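Local coordinates for protein aryl acylamidase (bacterium CSBL00001, PDB 4YJ6) that probably hydrolyses the amide bond of aryl acylamides, as a member of the amidase signature family of hydrolases, at residues Lys210-Ala215 and Asp245-Ala250. Sequence-based numbering, arbitrary orientation.
Sequences KSRPNA and DRRDPA
Arg-247, in the type I turn from Asp-245 to Asp-248, is gripped by Arg-212 and lies against Lys-210. At the start of this turn Asp-245 takes the backbone N-H of Arg-247 (N to OD1 2.9 Å), an Asx turn suited to aspartate's short side chain. A water bridges its OD2 to Lys-210 NZ, which the long lysine chain, bent at its last two torsions, carries over to the other loop.

Arg-247 offers its carbonyl: Arg-212 NH2 lies 2.8 Å from Arg-247 O, in the carbonyl plane on a lone pair, in a nearly straight bond (171°). Arginine suits this place because its flat guanidinium serves both loops, NH1 bonding Ser-211 O of its own and NH2 the other, with both acceptors near its plane; the chain is bent at chi2 (-58°). A second water joins Lys-210 NZ to Arg-247 O, though weakly on the carbonyl side. The methylenes of Arg-247 run alongside Lys-210, with Arg-247 CB 4.0 Å from Lys-210 NZ, while the like charges stay apart (Arg-247 NE to Lys-210 NZ 5.4 Å).

Asp-248 makes another Asx turn, OD1 accepting from Ala-250 N, while OD2 accepts from Phe-209 N. Pro-249 rests its rigid ring on a methyl, a small apolar contact (Pro-249 CG to Ala-215 CB 4.2 Å); Pro-249 CG is also 3.7 Å from Ala-215 O.

This surface contact joins the loop between strands 198-201 and 223-228 to the one leading from helix 231-241 to strand 270-273.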
ATOM      1  N   LYS A 210      11.421  -8.833   4.635  1.00 11.10           N
ATOM      2  CA  LYS A 210      11.910 -10.140   5.064  1.00 14.11           C
ATOM      3  C   LYS A 210      11.077 -11.210   4.386  1.00 15.18           C
ATOM      4  O   LYS A 210       9.881 -11.372   4.697  1.00 16.19           O
ATOM      5  CB  LYS A 210      11.813 -10.252   6.603  1.00 16.59           C
ATOM      6  CG  LYS A 210      12.276 -11.624   7.109  1.00 19.62           C
ATOM      7  CD  LYS A 210      12.297 -11.783   8.650  1.00 30.07           C
ATOM      8  CE  LYS A 210      13.237 -10.775   9.318  1.00 31.09           C
ATOM      9  NZ  LYS A 210      14.709 -10.911   8.946  1.00 29.26           N
ATOM     10  N   SER A 211      11.703 -11.901   3.442  1.00 13.89           N
ATOM     11  CA  SER A 211      11.098 -13.048   2.778  1.00 12.06           C
ATOM     12  C   SER A 211      11.855 -14.302   3.219  1.00 14.58           C
ATOM     13  O   SER A 211      13.003 -14.479   2.842  1.00 13.20           O
ATOM     14  CB  SER A 211      11.207 -12.905   1.259  1.00 14.06           C
ATOM     15  OG  SER A 211      10.349 -11.865   0.814  1.00 17.02           O
ATOM     16  N   ARG A 212      11.220 -15.146   4.019  1.00 13.21           N
ATOM     17  CA  ARG A 212      11.834 -16.431   4.427  1.00 14.60           C
ATOM     18  C   ARG A 212      10.730 -17.479   4.340  1.00 15.87           C
ATOM     19  O   ARG A 212       9.560 -17.157   4.573  1.00 17.04           O
ATOM     20  CB  ARG A 212      12.391 -16.358   5.847  1.00 15.77           C
ATOM     21  CG  ARG A 212      13.659 -15.461   5.999  1.00 14.91           C
ATOM     22  CD  ARG A 212      14.774 -15.938   5.087  1.00 16.09           C
ATOM     23  NE  ARG A 212      15.998 -15.173   5.360  1.00 12.84           N
ATOM     24  CZ  ARG A 212      16.181 -13.915   4.956  1.00 13.87           C
ATOM     25  NH1 ARG A 212      15.229 -13.281   4.262  1.00 12.35           N
ATOM     26  NH2 ARG A 212      17.312 -13.303   5.260  1.00 12.15           N
ATOM     27  N   PRO A 213      11.092 -18.741   4.066  1.00 16.26           N
ATOM     28  CA  PRO A 213      12.458 -19.261   4.031  1.00 17.22           C
ATOM     29  C   PRO A 213      13.230 -18.985   2.763  1.00 16.17           C
ATOM     30  O   PRO A 213      14.426 -19.293   2.752  1.00 19.12           O
ATOM     31  CB  PRO A 213      12.250 -20.784   4.169  1.00 17.77           C
ATOM     32  CG  PRO A 213      10.888 -21.030   3.626  1.00 19.56           C
ATOM     33  CD  PRO A 213      10.082 -19.814   3.923  1.00 22.06           C
ATOM     34  N   ASN A 214      12.614 -18.410   1.728  1.00 15.50           N
ATOM     35  CA  ASN A 214      13.339 -18.179   0.497  1.00 16.73           C
ATOM     36  C   ASN A 214      13.519 -16.674   0.213  1.00 17.03           C
ATOM     37  O   ASN A 214      12.579 -16.008  -0.197  1.00 15.97           O
ATOM     38  CB  ASN A 214      12.633 -18.857  -0.680  1.00 16.47           C
ATOM     39  CG  ASN A 214      13.420 -18.748  -1.956  1.00 17.22           C
ATOM     40  OD1 ASN A 214      14.541 -18.229  -1.956  1.00 17.14           O
ATOM     41  ND2 ASN A 214      12.850 -19.225  -3.057  1.00 17.40           N
ATOM     42  N   ALA A 215      14.731 -16.151   0.427  1.00 15.91           N
ATOM     43  CA  ALA A 215      15.009 -14.723   0.172  1.00 16.69           C
ATOM     44  C   ALA A 215      15.256 -14.418  -1.307  1.00 15.67           C
ATOM     45  O   ALA A 215      15.326 -13.259  -1.709  1.00 14.61           O
ATOM     46  CB  ALA A 215      16.223 -14.266   1.005  1.00 14.89           C
ATOM     47  N   ASP A 245      19.388  -3.336   6.437  1.00  9.57           N
ATOM     48  CA  ASP A 245      19.253  -4.570   7.209  1.00 10.96           C
ATOM     49  C   ASP A 245      19.940  -5.644   6.375  1.00 11.10           C
ATOM     50  O   ASP A 245      19.474  -5.935   5.257  1.00 11.49           O
ATOM     51  CB  ASP A 245      17.772  -4.904   7.392  1.00 10.96           C
ATOM     52  CG  ASP A 245      17.548  -6.173   8.193  1.00 16.85           C
ATOM     53  OD1 ASP A 245      18.453  -7.011   8.266  1.00 13.13           O
ATOM     54  OD2 ASP A 245      16.461  -6.309   8.769  1.00 19.89           O
ATOM     55  N   ARG A 246      21.045  -6.205   6.891  1.00  9.53           N
ATOM     56  CA  ARG A 246      21.817  -7.149   6.106  1.00 10.54           C
ATOM     57  C   ARG A 246      21.000  -8.372   5.693  1.00 10.02           C
ATOM     58  O   ARG A 246      21.351  -9.040   4.723  1.00 11.57           O
ATOM     59  CB  ARG A 246      23.103  -7.556   6.872  1.00 10.39           C
ATOM     60  CG  ARG A 246      22.847  -8.354   8.209  1.00 10.68           C
ATOM     61  CD  ARG A 246      24.204  -8.757   8.849  1.00 10.76           C
ATOM     62  NE  ARG A 246      24.993  -7.546   9.096  1.00 12.28           N
ATOM     63  CZ  ARG A 246      24.897  -6.775  10.173  1.00 13.11           C
ATOM     64  NH1 ARG A 246      24.137  -7.124  11.208  1.00 13.50           N
ATOM     65  NH2 ARG A 246      25.597  -5.643  10.227  1.00 14.14           N
ATOM     66  N   ARG A 247      19.898  -8.654   6.400  1.00 11.04           N
ATOM     67  CA  ARG A 247      19.064  -9.804   6.045  1.00 11.19           C
ATOM     68  C   ARG A 247      18.128  -9.633   4.851  1.00 11.67           C
ATOM     69  O   ARG A 247      17.475 -10.583   4.438  1.00 11.58           O
ATOM     70  CB  ARG A 247      18.339 -10.327   7.296  1.00 13.23           C
ATOM     71  CG  ARG A 247      19.338 -11.113   8.183  1.00 18.61           C
ATOM     72  CD  ARG A 247      18.710 -11.803   9.354  1.00 22.41           C
ATOM     73  NE  ARG A 247      19.704 -12.646   9.995  1.00 24.50           N
ATOM     74  CZ  ARG A 247      20.724 -12.188  10.692  1.00 23.72           C
ATOM     75  NH1 ARG A 247      20.849 -10.854  10.877  1.00 24.10           N
ATOM     76  NH2 ARG A 247      21.575 -13.075  11.256  1.00 19.88           N
ATOM     77  N   ASP A 248      18.089  -8.444   4.245  1.00 10.49           N
ATOM     78  CA  ASP A 248      17.316  -8.265   3.019  1.00 11.75           C
ATOM     79  C   ASP A 248      18.340  -8.117   1.907  1.00  9.34           C
ATOM     80  O   ASP A 248      19.151  -7.223   1.927  1.00  9.52           O
ATOM     81  CB  ASP A 248      16.414  -7.027   3.142  1.00 10.85           C
ATOM     82  CG  ASP A 248      15.728  -6.664   1.836  1.00 12.59           C
ATOM     83  OD1 ASP A 248      16.072  -7.221   0.770  1.00 11.26           O
ATOM     84  OD2 ASP A 248      14.865  -5.759   1.868  1.00 11.29           O
ATOM     85  N   PRO A 249      18.370  -9.068   0.987  1.00  9.72           N
ATOM     86  CA  PRO A 249      19.471  -9.062   0.021  1.00 11.07           C
ATOM     87  C   PRO A 249      19.400  -7.919  -1.001  1.00 12.63           C
ATOM     88  O   PRO A 249      20.288  -7.840  -1.834  1.00 12.78           O
ATOM     89  CB  PRO A 249      19.298 -10.396  -0.722  1.00 13.19           C
ATOM     90  CG  PRO A 249      17.836 -10.752  -0.567  1.00 14.68           C
ATOM     91  CD  PRO A 249      17.458 -10.221   0.823  1.00 11.95           C
ATOM     92  N   ALA A 250      18.365  -7.092  -0.969  1.00 11.00           N
ATOM     93  CA  ALA A 250      18.377  -5.875  -1.771  1.00 11.08           C
ATOM     94  C   ALA A 250      18.723  -4.638  -0.952  1.00  9.94           C
ATOM     95  O   ALA A 250      18.748  -3.545  -1.491  1.00  9.74           O
ATOM     96  CB  ALA A 250      16.997  -5.687  -2.418  1.00 12.59           C
TER
HETATM   97  O   HOH W   1      14.957 -10.004   6.012  1.00 27.78           O
HETATM   98  O   HOH W   2      16.388  -8.786  10.035  1.00 29.85           O